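PDB 4NNZ: probable zinc protease from Pseudomonas aeruginosa, which probably acts as a zinc-dependent metallopeptidase of the M16 family, forming one subunit of a heterodimeric protease. Local coordinates for residues 246-252 with 414-420; 152-158 with 305-310; 353-357 with 391-397; 339-344 with 402-407. All blocks are in the same frame, centred on the assembly; numbering follows the deposited sequence.

Contact 1 (246-252 with 414-420); sequences NLIMGFN and RLTLAQV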
# COMPACT_ATOMS: atom_id res chain seq x y z
N ASN A 246 -25.49 1.31 5.04
CA ASN A 246 -25.06 2.62 4.60
C ASN A 246 -24.06 2.63 3.47
O ASN A 246 -23.43 1.65 3.20
CB ASN A 246 -24.58 3.45 5.78
CG ASN A 246 -23.29 2.94 6.36
OD1 ASN A 246 -23.25 1.89 6.93
ND2 ASN A 246 -22.24 3.71 6.21
N LEU A 247 -23.96 3.75 2.81
CA LEU A 247 -23.24 3.88 1.59
C LEU A 247 -22.13 4.85 1.73
O LEU A 247 -22.31 5.89 2.27
CB LEU A 247 -24.17 4.35 0.49
CG LEU A 247 -23.64 4.21 -0.92
CD1 LEU A 247 -23.49 2.77 -1.29
CD2 LEU A 247 -24.58 4.87 -1.87
N ILE A 248 -20.96 4.49 1.24
CA ILE A 248 -19.86 5.40 1.20
C ILE A 248 -19.39 5.52 -0.22
O ILE A 248 -19.14 4.56 -0.84
CB ILE A 248 -18.71 4.84 2.04
CG1 ILE A 248 -19.24 4.27 3.34
CG2 ILE A 248 -17.65 5.89 2.28
CD1 ILE A 248 -18.19 4.02 4.38
N MET A 249 -19.30 6.73 -0.73
CA MET A 249 -18.72 6.97 -2.03
C MET A 249 -17.56 7.92 -1.96
O MET A 249 -17.66 8.96 -1.39
CB MET A 249 -19.75 7.53 -2.97
CG MET A 249 -20.84 6.55 -3.32
SD MET A 249 -22.19 7.31 -4.18
CE MET A 249 -21.49 7.62 -5.77
N GLY A 250 -16.44 7.57 -2.54
CA GLY A 250 -15.29 8.43 -2.55
C GLY A 250 -14.74 8.69 -3.93
O GLY A 250 -14.66 7.81 -4.69
N PHE A 251 -14.37 9.91 -4.23
CA PHE A 251 -13.76 10.22 -5.51
C PHE A 251 -12.33 10.69 -5.39
O PHE A 251 -12.05 11.57 -4.66
CB PHE A 251 -14.59 11.27 -6.21
CG PHE A 251 -15.88 10.75 -6.73
CD1 PHE A 251 -15.93 10.10 -7.89
CD2 PHE A 251 -17.03 10.93 -6.03
CE1 PHE A 251 -17.11 9.63 -8.38
CE2 PHE A 251 -18.21 10.46 -6.50
CZ PHE A 251 -18.24 9.80 -7.68
N ASN A 252 -11.42 10.08 -6.12
CA ASN A 252 -10.03 10.47 -6.06
C ASN A 252 -9.83 11.81 -6.70
O ASN A 252 -10.22 12.04 -7.81
CB ASN A 252 -9.13 9.47 -6.76
CG ASN A 252 -9.05 8.16 -6.06
OD1 ASN A 252 -9.79 7.27 -6.35
ND2 ASN A 252 -8.13 8.03 -5.16
N ARG A 414 -13.13 7.31 -11.05
CA ARG A 414 -12.47 7.83 -9.89
C ARG A 414 -13.12 7.39 -8.61
O ARG A 414 -12.77 7.83 -7.59
CB ARG A 414 -12.45 9.34 -9.97
CG ARG A 414 -11.62 9.87 -11.08
CD ARG A 414 -11.98 11.29 -11.41
NE ARG A 414 -10.93 11.91 -12.16
CZ ARG A 414 -10.82 11.89 -13.47
NH1 ARG A 414 -11.72 11.29 -14.19
NH2 ARG A 414 -9.83 12.49 -14.06
N LEU A 415 -14.07 6.50 -8.72
CA LEU A 415 -14.93 6.15 -7.64
C LEU A 415 -14.57 4.88 -6.91
O LEU A 415 -14.32 3.88 -7.51
CB LEU A 415 -16.34 6.02 -8.17
CG LEU A 415 -17.36 5.39 -7.26
CD1 LEU A 415 -17.74 6.37 -6.18
CD2 LEU A 415 -18.56 4.99 -8.04
N THR A 416 -14.55 4.95 -5.59
CA THR A 416 -14.60 3.82 -4.70
C THR A 416 -15.90 3.91 -3.95
O THR A 416 -16.17 4.87 -3.31
CB THR A 416 -13.49 3.85 -3.66
OG1 THR A 416 -12.27 4.20 -4.26
CG2 THR A 416 -13.32 2.56 -3.04
N LEU A 417 -16.71 2.90 -4.08
CA LEU A 417 -17.98 2.85 -3.42
C LEU A 417 -18.06 1.64 -2.53
O LEU A 417 -17.74 0.58 -2.95
CB LEU A 417 -19.09 2.81 -4.45
CG LEU A 417 -20.49 2.54 -3.94
CD1 LEU A 417 -21.51 3.15 -4.83
CD2 LEU A 417 -20.73 1.07 -3.80
N ALA A 418 -18.50 1.80 -1.30
CA ALA A 418 -18.64 0.68 -0.41
C ALA A 418 -20.00 0.55 0.24
O ALA A 418 -20.50 1.49 0.74
CB ALA A 418 -17.58 0.73 0.64
N GLN A 419 -20.56 -0.64 0.27
CA GLN A 419 -21.80 -0.90 0.96
C GLN A 419 -21.48 -1.53 2.28
O GLN A 419 -20.80 -2.51 2.34
CB GLN A 419 -22.70 -1.82 0.15
CG GLN A 419 -22.86 -1.38 -1.28
CD GLN A 419 -24.03 -1.98 -2.02
OE1 GLN A 419 -24.39 -3.12 -1.84
NE2 GLN A 419 -24.59 -1.22 -2.90
N VAL A 420 -21.94 -0.93 3.35
CA VAL A 420 -21.71 -1.50 4.63
C VAL A 420 -22.99 -2.09 5.11
O VAL A 420 -23.93 -1.40 5.32
CB VAL A 420 -21.25 -0.45 5.62
CG1 VAL A 420 -20.80 -1.10 6.89
CG2 VAL A 420 -20.16 0.38 5.03
O HOH W 1 -12.09 6.59 -4.88
O HOH W 2 -8.93 12.32 -10.10
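Leu415 swings CG opposite its backbone N (chi1 168°), Phe251 turns its ring opposite its own carbonyl carbon (chi1 -72°), and the two side chains meet on one face of a pair of strands. There Leu415 CD1 stands over the face of the Phe251 ring, 4.1 Å from the ring centroid and offset toward the rim, a CH-pi contact; Leu415 CB closes on Phe251 CE1 at 3.7 Å. The same methyl, CD1, also rests against Met249 CB. Leu417 extends this apolar row: its CD1 runs alongside Met249 CG at 3.8 Å, and its CG meets Leu247 CD1 at 4.0 Å. Helix 325-341 packs on this face through Val328 and Glu329. Ile248, Ala418 and Val420 occupy the other face, with Ile248 CD1 4.2 Å from Val420 CG2, and helix 140-152 lies against Ile248 and Val420 through Phe148 and Ala144.

Between the faces, paired backbone bonds join Asn246 with Val420, Ile248 with Ala418 and Gly250 with Thr416; in the last pair Gly250 N lies 2.8 Å from Thr416 O. A further bond, from Asn252 N to Arg414 O at 3.0 Å, carries the pairing past Thr416, while the amide of Asn252 is held by Arg234 and the carbonyl of Ala152. Flanked by strands 233-240 and 309-317, this antiparallel pair forms two interior strands of the five-stranded mixed sheet in the second half of an M16 fold.

Contact 2 (152-158 with 305-310); sequences AYPASGY and NRGDSL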
# COMPACT_ATOMS: atom_id res chain seq x y z
N ALA A 152 -9.61 2.78 -1.83
CA ALA A 152 -9.57 4.10 -2.42
C ALA A 152 -8.20 4.67 -2.76
O ALA A 152 -8.09 5.53 -3.58
CB ALA A 152 -10.38 5.07 -1.61
N TYR A 153 -7.15 4.18 -2.15
CA TYR A 153 -5.85 4.74 -2.37
C TYR A 153 -4.84 3.68 -2.77
O TYR A 153 -3.94 3.36 -2.05
CB TYR A 153 -5.36 5.46 -1.13
CG TYR A 153 -5.93 6.82 -0.86
CD1 TYR A 153 -5.71 7.87 -1.70
CD2 TYR A 153 -6.62 7.05 0.27
CE1 TYR A 153 -6.21 9.12 -1.41
CE2 TYR A 153 -7.11 8.28 0.57
CZ TYR A 153 -6.91 9.30 -0.28
OH TYR A 153 -7.41 10.50 0.06
N PRO A 154 -4.96 3.15 -3.97
CA PRO A 154 -4.12 2.04 -4.38
C PRO A 154 -2.64 2.33 -4.36
O PRO A 154 -1.91 1.47 -3.98
CB PRO A 154 -4.53 1.82 -5.82
CG PRO A 154 -5.89 2.30 -5.90
CD PRO A 154 -5.98 3.43 -4.98
N ALA A 155 -2.22 3.48 -4.82
CA ALA A 155 -0.81 3.73 -4.94
C ALA A 155 -0.18 4.57 -3.86
O ALA A 155 1.01 4.49 -3.66
CB ALA A 155 -0.52 4.34 -6.28
N SER A 156 -0.94 5.41 -3.19
CA SER A 156 -0.37 6.29 -2.19
C SER A 156 -0.30 5.77 -0.78
O SER A 156 -0.89 4.81 -0.44
CB SER A 156 -1.03 7.66 -2.22
OG SER A 156 -2.28 7.65 -1.62
N GLY A 157 0.41 6.48 0.05
CA GLY A 157 0.59 6.11 1.42
C GLY A 157 -0.67 6.27 2.20
O GLY A 157 -0.79 5.81 3.29
N TYR A 158 -1.63 6.91 1.60
CA TYR A 158 -2.86 7.18 2.26
C TYR A 158 -3.64 5.98 2.57
O TYR A 158 -4.51 6.04 3.37
CB TYR A 158 -3.69 8.20 1.53
CG TYR A 158 -3.16 9.58 1.68
CD1 TYR A 158 -2.47 9.95 2.80
CD2 TYR A 158 -3.34 10.50 0.70
CE1 TYR A 158 -1.99 11.19 2.93
CE2 TYR A 158 -2.85 11.75 0.83
CZ TYR A 158 -2.18 12.08 1.95
OH TYR A 158 -1.69 13.31 2.12
N ASN A 305 -4.24 18.43 2.17
CA ASN A 305 -3.29 17.34 2.21
C ASN A 305 -1.92 17.61 1.63
O ASN A 305 -1.74 18.42 0.78
CB ASN A 305 -3.88 16.09 1.56
CG ASN A 305 -4.87 15.39 2.43
OD1 ASN A 305 -4.68 15.25 3.62
ND2 ASN A 305 -5.91 14.92 1.83
N ARG A 306 -0.98 16.84 2.09
CA ARG A 306 0.35 16.83 1.59
C ARG A 306 0.34 16.43 0.16
O ARG A 306 1.05 16.95 -0.65
CB ARG A 306 1.05 15.74 2.33
CG ARG A 306 2.50 15.91 2.63
CD ARG A 306 2.90 14.68 3.39
NE ARG A 306 4.17 14.19 2.95
CZ ARG A 306 4.49 12.93 2.76
NH1 ARG A 306 3.64 11.97 2.95
NH2 ARG A 306 5.69 12.66 2.36
N GLY A 307 -0.46 15.44 -0.14
CA GLY A 307 -0.65 14.95 -1.46
C GLY A 307 -2.09 15.04 -1.86
O GLY A 307 -2.77 15.94 -1.52
N ASP A 308 -2.56 14.02 -2.54
CA ASP A 308 -3.90 13.91 -3.06
C ASP A 308 -4.94 13.60 -2.01
O ASP A 308 -4.63 13.36 -0.90
CB ASP A 308 -3.94 12.85 -4.12
CG ASP A 308 -3.33 13.30 -5.38
OD1 ASP A 308 -3.28 14.50 -5.62
OD2 ASP A 308 -2.90 12.45 -6.15
N SER A 309 -6.19 13.60 -2.43
CA SER A 309 -7.29 13.56 -1.52
C SER A 309 -8.50 12.85 -2.05
O SER A 309 -8.50 12.34 -3.12
CB SER A 309 -7.65 14.97 -1.08
OG SER A 309 -8.57 14.92 -0.04
N LEU A 310 -9.53 12.82 -1.24
CA LEU A 310 -10.73 12.09 -1.50
C LEU A 310 -11.93 12.96 -1.25
O LEU A 310 -11.98 13.63 -0.26
CB LEU A 310 -10.78 10.94 -0.53
CG LEU A 310 -10.61 9.49 -0.92
CD1 LEU A 310 -11.32 8.65 0.10
CD2 LEU A 310 -11.16 9.19 -2.28
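In this M16 fold a loop of the insulinase family region meets a loop and strand of the inactive-domain family region. The buried contact is made by two tyrosines, Tyr153 and Tyr158, in the loop after helix 140-152, which reach the start of strand 309-317 and the turn before it. Tyr153 lies across Leu310: its CZ comes to 3.8 Å from Leu310 CG, and its hydroxyl OH is 3.3 Å from Ser309 C. Beside it, Ala152 CB touches Leu310 CD1 at 4.1 Å, so the end of the helix and the start of the strand share one apolar patch. Within the loop, Tyr158 CB sits over the centre of the Tyr153 ring, 3.3 Å above its plane, which ties the settings of the two aromatic residues together.

Tyr158 points its CG opposite the carbonyl carbon (chi1 -74°) and sends its ring edge-on to the turn. Its OH receives a weak hydrogen bond from Gly307 N, 3.3 Å long with an N-H...O angle of 160°, and is also bonded to Asp87, whose carboxylate takes Arg306 N as well. The far side of the loop faces the second subunit, where Pro154 packs on Ala150 of that chain and Ala155 on its Trp165. At the Tyr158 ring edge, close to the ring plane, CE2 lies 3.0 Å from Asp308 O.

Contact 3 (353-357 with 391-397); sequences RAQMI and LEALKAV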
# COMPACT_ATOMS: atom_id res chain seq x y z
N ARG A 353 -21.11 29.96 0.12
CA ARG A 353 -19.78 30.44 0.37
C ARG A 353 -19.68 31.25 1.63
O ARG A 353 -18.70 31.20 2.33
CB ARG A 353 -19.28 31.27 -0.78
CG ARG A 353 -17.80 31.50 -0.77
CD ARG A 353 -17.41 32.60 -1.71
NE ARG A 353 -18.18 32.54 -2.93
CZ ARG A 353 -17.85 33.15 -4.05
NH1 ARG A 353 -16.77 33.86 -4.10
NH2 ARG A 353 -18.61 33.05 -5.10
N ALA A 354 -20.68 32.06 1.87
CA ALA A 354 -20.62 32.99 2.96
C ALA A 354 -20.58 32.28 4.27
O ALA A 354 -19.86 32.64 5.15
CB ALA A 354 -21.81 33.91 2.91
N GLN A 355 -21.41 31.28 4.39
CA GLN A 355 -21.47 30.50 5.59
C GLN A 355 -20.23 29.71 5.87
O GLN A 355 -19.89 29.48 7.00
CB GLN A 355 -22.76 29.70 5.70
CG GLN A 355 -23.69 30.33 6.72
CD GLN A 355 -25.08 29.77 6.76
OE1 GLN A 355 -25.28 28.59 6.62
NE2 GLN A 355 -26.05 30.63 6.96
N MET A 356 -19.55 29.29 4.83
CA MET A 356 -18.29 28.64 4.96
C MET A 356 -17.25 29.57 5.53
O MET A 356 -16.45 29.19 6.35
CB MET A 356 -17.82 28.22 3.59
CG MET A 356 -17.37 26.80 3.50
SD MET A 356 -16.84 26.38 1.85
CE MET A 356 -15.10 26.20 2.09
N ILE A 357 -17.23 30.78 5.02
CA ILE A 357 -16.32 31.76 5.50
C ILE A 357 -16.61 32.09 6.94
O ILE A 357 -15.73 32.19 7.75
CB ILE A 357 -16.43 32.99 4.64
CG1 ILE A 357 -16.12 32.60 3.22
CG2 ILE A 357 -15.50 34.06 5.15
CD1 ILE A 357 -15.86 33.76 2.31
N LEU A 391 -9.59 33.23 1.95
CA LEU A 391 -10.92 33.83 1.82
C LEU A 391 -11.08 34.62 0.51
O LEU A 391 -12.19 34.92 0.07
CB LEU A 391 -11.25 34.71 3.04
CG LEU A 391 -11.51 34.00 4.37
CD1 LEU A 391 -12.41 32.79 4.18
CD2 LEU A 391 -10.22 33.60 5.07
N GLU A 392 -9.95 34.94 -0.12
CA GLU A 392 -9.96 35.54 -1.41
C GLU A 392 -10.09 34.44 -2.42
O GLU A 392 -10.75 34.58 -3.42
CB GLU A 392 -8.68 36.31 -1.63
CG GLU A 392 -8.57 36.90 -3.01
CD GLU A 392 -9.87 37.48 -3.50
OE1 GLU A 392 -10.45 38.30 -2.78
OE2 GLU A 392 -10.30 37.12 -4.61
N ALA A 393 -9.43 33.34 -2.14
CA ALA A 393 -9.44 32.20 -3.01
C ALA A 393 -10.81 31.60 -3.16
O ALA A 393 -11.16 31.14 -4.20
CB ALA A 393 -8.47 31.17 -2.50
N LEU A 394 -11.54 31.55 -2.08
CA LEU A 394 -12.87 31.00 -2.11
C LEU A 394 -13.75 31.87 -2.96
O LEU A 394 -14.65 31.42 -3.62
CB LEU A 394 -13.42 30.85 -0.71
CG LEU A 394 -12.98 29.61 0.02
CD1 LEU A 394 -13.79 29.41 1.27
CD2 LEU A 394 -13.10 28.39 -0.85
N LYS A 395 -13.46 33.15 -2.89
CA LYS A 395 -14.20 34.16 -3.60
C LYS A 395 -14.07 34.00 -5.09
O LYS A 395 -14.99 34.26 -5.81
CB LYS A 395 -13.69 35.51 -3.21
CG LYS A 395 -14.78 36.49 -2.86
CD LYS A 395 -14.19 37.78 -2.34
CE LYS A 395 -14.10 38.84 -3.42
NZ LYS A 395 -15.00 40.00 -3.17
N ALA A 396 -12.91 33.59 -5.55
CA ALA A 396 -12.64 33.44 -6.96
C ALA A 396 -13.46 32.37 -7.67
O ALA A 396 -13.61 32.42 -8.86
CB ALA A 396 -11.17 33.25 -7.22
N VAL A 397 -13.97 31.41 -6.93
CA VAL A 397 -14.70 30.34 -7.54
C VAL A 397 -15.94 30.86 -8.20
O VAL A 397 -16.68 31.59 -7.61
CB VAL A 397 -15.06 29.29 -6.50
CG1 VAL A 397 -15.84 28.18 -7.14
CG2 VAL A 397 -13.81 28.75 -5.87
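Arg353 and Ile357, one helical turn apart, both reach across to residues 391-397, and the shortest sound polar bond here is the one that joins them, Ile357 N to Arg353 O at 3.1 Å. The bond is an ordinary one of the helix, and the four-residue spacing puts both side chains on one flank. The axes of 353-357 and 391-396 are 10.8 Å apart and nearly antiparallel, at 168°. The side chains of Ile357 and Leu391 run alongside in opposite senses, and Ile357 CG2 meets Leu391 CD1 at 3.5 Å. Met356 comes in at about a right angle to Leu394, its terminal CE 3.6 Å from Leu394 CD1. Helix 262-276 completes the cluster, with Arg269 touching Met356 and Leu270 against Leu394.

Arg353 sets CG opposite its backbone N (chi1 -164°), and with an extended chi2 this brings its CD to 3.6 Å from Leu394 O. A bend at chi3 (-40°) then turns the guanidinium, as modelled, with one face over that carbonyl and Lys395 O at the edge. Because NH1 is too close to its neighbours, this placement and the weak bond from Arg353 NH1 to Lys395 O are doubtful. Glu350 is a long, weak ionic partner of NE.

If modelled correctly, the guanidinium would probably be favourably placed near carbonyls at the C-terminal end of helix 386-396; the apolar seam is the firmer part.

Contact 4 (339-344 with 402-407); sequences LKQNPP and IQKAAR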
# COMPACT_ATOMS: atom_id res chain seq x y z
N LEU A 339 -25.08 18.85 -11.13
CA LEU A 339 -24.02 19.80 -11.11
C LEU A 339 -23.30 19.85 -12.41
O LEU A 339 -22.84 20.88 -12.80
CB LEU A 339 -23.04 19.49 -10.01
CG LEU A 339 -23.62 19.61 -8.63
CD1 LEU A 339 -22.71 18.93 -7.63
CD2 LEU A 339 -23.82 21.06 -8.28
N LYS A 340 -23.09 18.71 -13.04
CA LYS A 340 -22.43 18.67 -14.31
C LYS A 340 -23.24 19.34 -15.37
O LYS A 340 -22.70 20.03 -16.19
CB LYS A 340 -22.17 17.24 -14.73
CG LYS A 340 -21.15 16.54 -13.89
CD LYS A 340 -21.31 15.05 -14.03
CE LYS A 340 -20.03 14.35 -13.70
NZ LYS A 340 -19.72 13.34 -14.72
N GLN A 341 -24.52 19.03 -15.40
CA GLN A 341 -25.46 19.64 -16.33
C GLN A 341 -25.76 21.09 -16.10
O GLN A 341 -25.87 21.84 -17.04
CB GLN A 341 -26.77 18.88 -16.33
CG GLN A 341 -26.88 17.80 -17.37
CD GLN A 341 -27.95 16.79 -17.02
OE1 GLN A 341 -28.24 16.58 -15.86
NE2 GLN A 341 -28.55 16.18 -18.02
N ASN A 342 -25.98 21.47 -14.86
CA ASN A 342 -26.40 22.83 -14.58
C ASN A 342 -25.54 23.56 -13.58
O ASN A 342 -25.58 23.27 -12.39
CB ASN A 342 -27.81 22.82 -14.05
CG ASN A 342 -28.68 21.87 -14.79
OD1 ASN A 342 -28.47 21.67 -15.96
ND2 ASN A 342 -29.62 21.25 -14.12
N PRO A 343 -24.84 24.57 -14.04
CA PRO A 343 -24.03 25.36 -13.14
C PRO A 343 -24.94 25.97 -12.12
O PRO A 343 -25.99 26.44 -12.48
CB PRO A 343 -23.51 26.44 -14.05
CG PRO A 343 -23.30 25.73 -15.33
CD PRO A 343 -24.41 24.74 -15.44
N PRO A 344 -24.58 25.92 -10.85
CA PRO A 344 -25.37 26.51 -9.79
C PRO A 344 -25.34 28.02 -9.82
O PRO A 344 -24.35 28.59 -10.21
CB PRO A 344 -24.67 26.03 -8.55
CG PRO A 344 -23.26 25.93 -8.96
CD PRO A 344 -23.27 25.47 -10.37
N ILE A 402 -17.15 25.44 -10.77
CA ILE A 402 -17.80 24.39 -10.08
C ILE A 402 -18.26 23.35 -11.06
O ILE A 402 -18.03 22.19 -10.85
CB ILE A 402 -18.99 24.95 -9.29
CG1 ILE A 402 -18.47 25.66 -8.07
CG2 ILE A 402 -19.97 23.88 -8.84
CD1 ILE A 402 -19.56 26.18 -7.19
N GLN A 403 -18.91 23.77 -12.12
CA GLN A 403 -19.43 22.81 -13.07
C GLN A 403 -18.28 22.06 -13.67
O GLN A 403 -18.34 20.88 -13.84
CB GLN A 403 -20.32 23.49 -14.13
CG GLN A 403 -20.24 22.93 -15.54
CD GLN A 403 -21.20 23.56 -16.50
OE1 GLN A 403 -20.92 24.58 -17.10
NE2 GLN A 403 -22.33 22.93 -16.66
N LYS A 404 -17.22 22.76 -13.99
CA LYS A 404 -16.06 22.12 -14.55
C LYS A 404 -15.43 21.10 -13.66
O LYS A 404 -15.06 20.06 -14.11
CB LYS A 404 -15.05 23.18 -14.90
CG LYS A 404 -14.02 22.77 -15.92
CD LYS A 404 -12.84 23.71 -15.88
CE LYS A 404 -11.64 23.05 -15.24
NZ LYS A 404 -11.87 22.74 -13.81
N ALA A 405 -15.28 21.39 -12.39
CA ALA A 405 -14.71 20.42 -11.47
C ALA A 405 -15.57 19.18 -11.35
O ALA A 405 -15.05 18.10 -11.27
CB ALA A 405 -14.47 21.03 -10.11
N ALA A 406 -16.88 19.36 -11.32
CA ALA A 406 -17.80 18.25 -11.22
C ALA A 406 -17.75 17.34 -12.40
O ALA A 406 -17.89 16.16 -12.26
CB ALA A 406 -19.20 18.74 -11.02
N ARG A 407 -17.61 17.90 -13.57
CA ARG A 407 -17.50 17.10 -14.75
C ARG A 407 -16.25 16.30 -14.77
O ARG A 407 -16.22 15.21 -15.28
CB ARG A 407 -17.50 17.96 -15.98
CG ARG A 407 -18.84 18.52 -16.37
CD ARG A 407 -18.62 19.67 -17.31
NE ARG A 407 -18.21 19.16 -18.60
CZ ARG A 407 -19.01 18.43 -19.37
NH1 ARG A 407 -20.24 18.17 -18.95
NH2 ARG A 407 -18.58 17.98 -20.54
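Gln403 crosses obliquely beside the CG-CD edge of Pro343, its amide carbon CD only 3.2 Å from Pro343 CG. The fit is tight at the nitrogen end too, where Gln403 NE2 approaches Pro343 CD at 3.0 Å. The side chain starts at a strained first torsion (chi1 144°) and then runs out extended, so that NE2 can give a hydrogen bond to Lys340 O, 3.0 Å long with an N-H...O angle of 147°. The donor stands well above the carbonyl plane, by 42°, and the acceptor is tilted from the amide plane of Gln403, so the bond is made without using the lone-pair direction. The amide thus both abuts the proline edge and bonds a backbone oxygen close to where the chain leaves helix 325-341.

These residues belong to the helical layer of the second half of the M16 fold, where the chain passes through two consecutive prolines into helix 346-364 and helix 399-409 packs across the turn. Leu339 CB meets Ala406 CB at 4.0 Å, and Ile271 of helix 262-276 touches both Leu339 and Ile402. Pro344 crosses Ile402 with its CG 3.9 Å from Ile402 CG2, while Ile349 touches both residues.

Lys340 stretches along the backbone of helix 399-409: its CG is 3.8 Å from Arg407 CA, and its CE comes to 3.2 Å from Ala406 O. Its ammonium end, NZ, makes a weak hydrogen bond to Phe410 O, and lies 6.4 Å from Arg407 NH1.

How the contacts relate
From the N terminus, residues 152-158 come first, followed by strand 246-253; contact 2 closes at 305-310 and contact 1 only at 414-420, so these two loops cross. They touch where Phe251 O packs on Leu310 CD2, and strands 246-253 and 309-317 are neighbours in one sheet. Inside the long loop of contact 1, contact 4 opens at 339-344 and contact 3 at 353-357; contact 3 closes first, then contact 4, giving three levels of nesting. Val397 packs on Ile402 where contacts 3 and 4 adjoin. Contact 2 spans the two family regions, contact 1 pairs interior strands, and contacts 3 and 4 join helices of the same half.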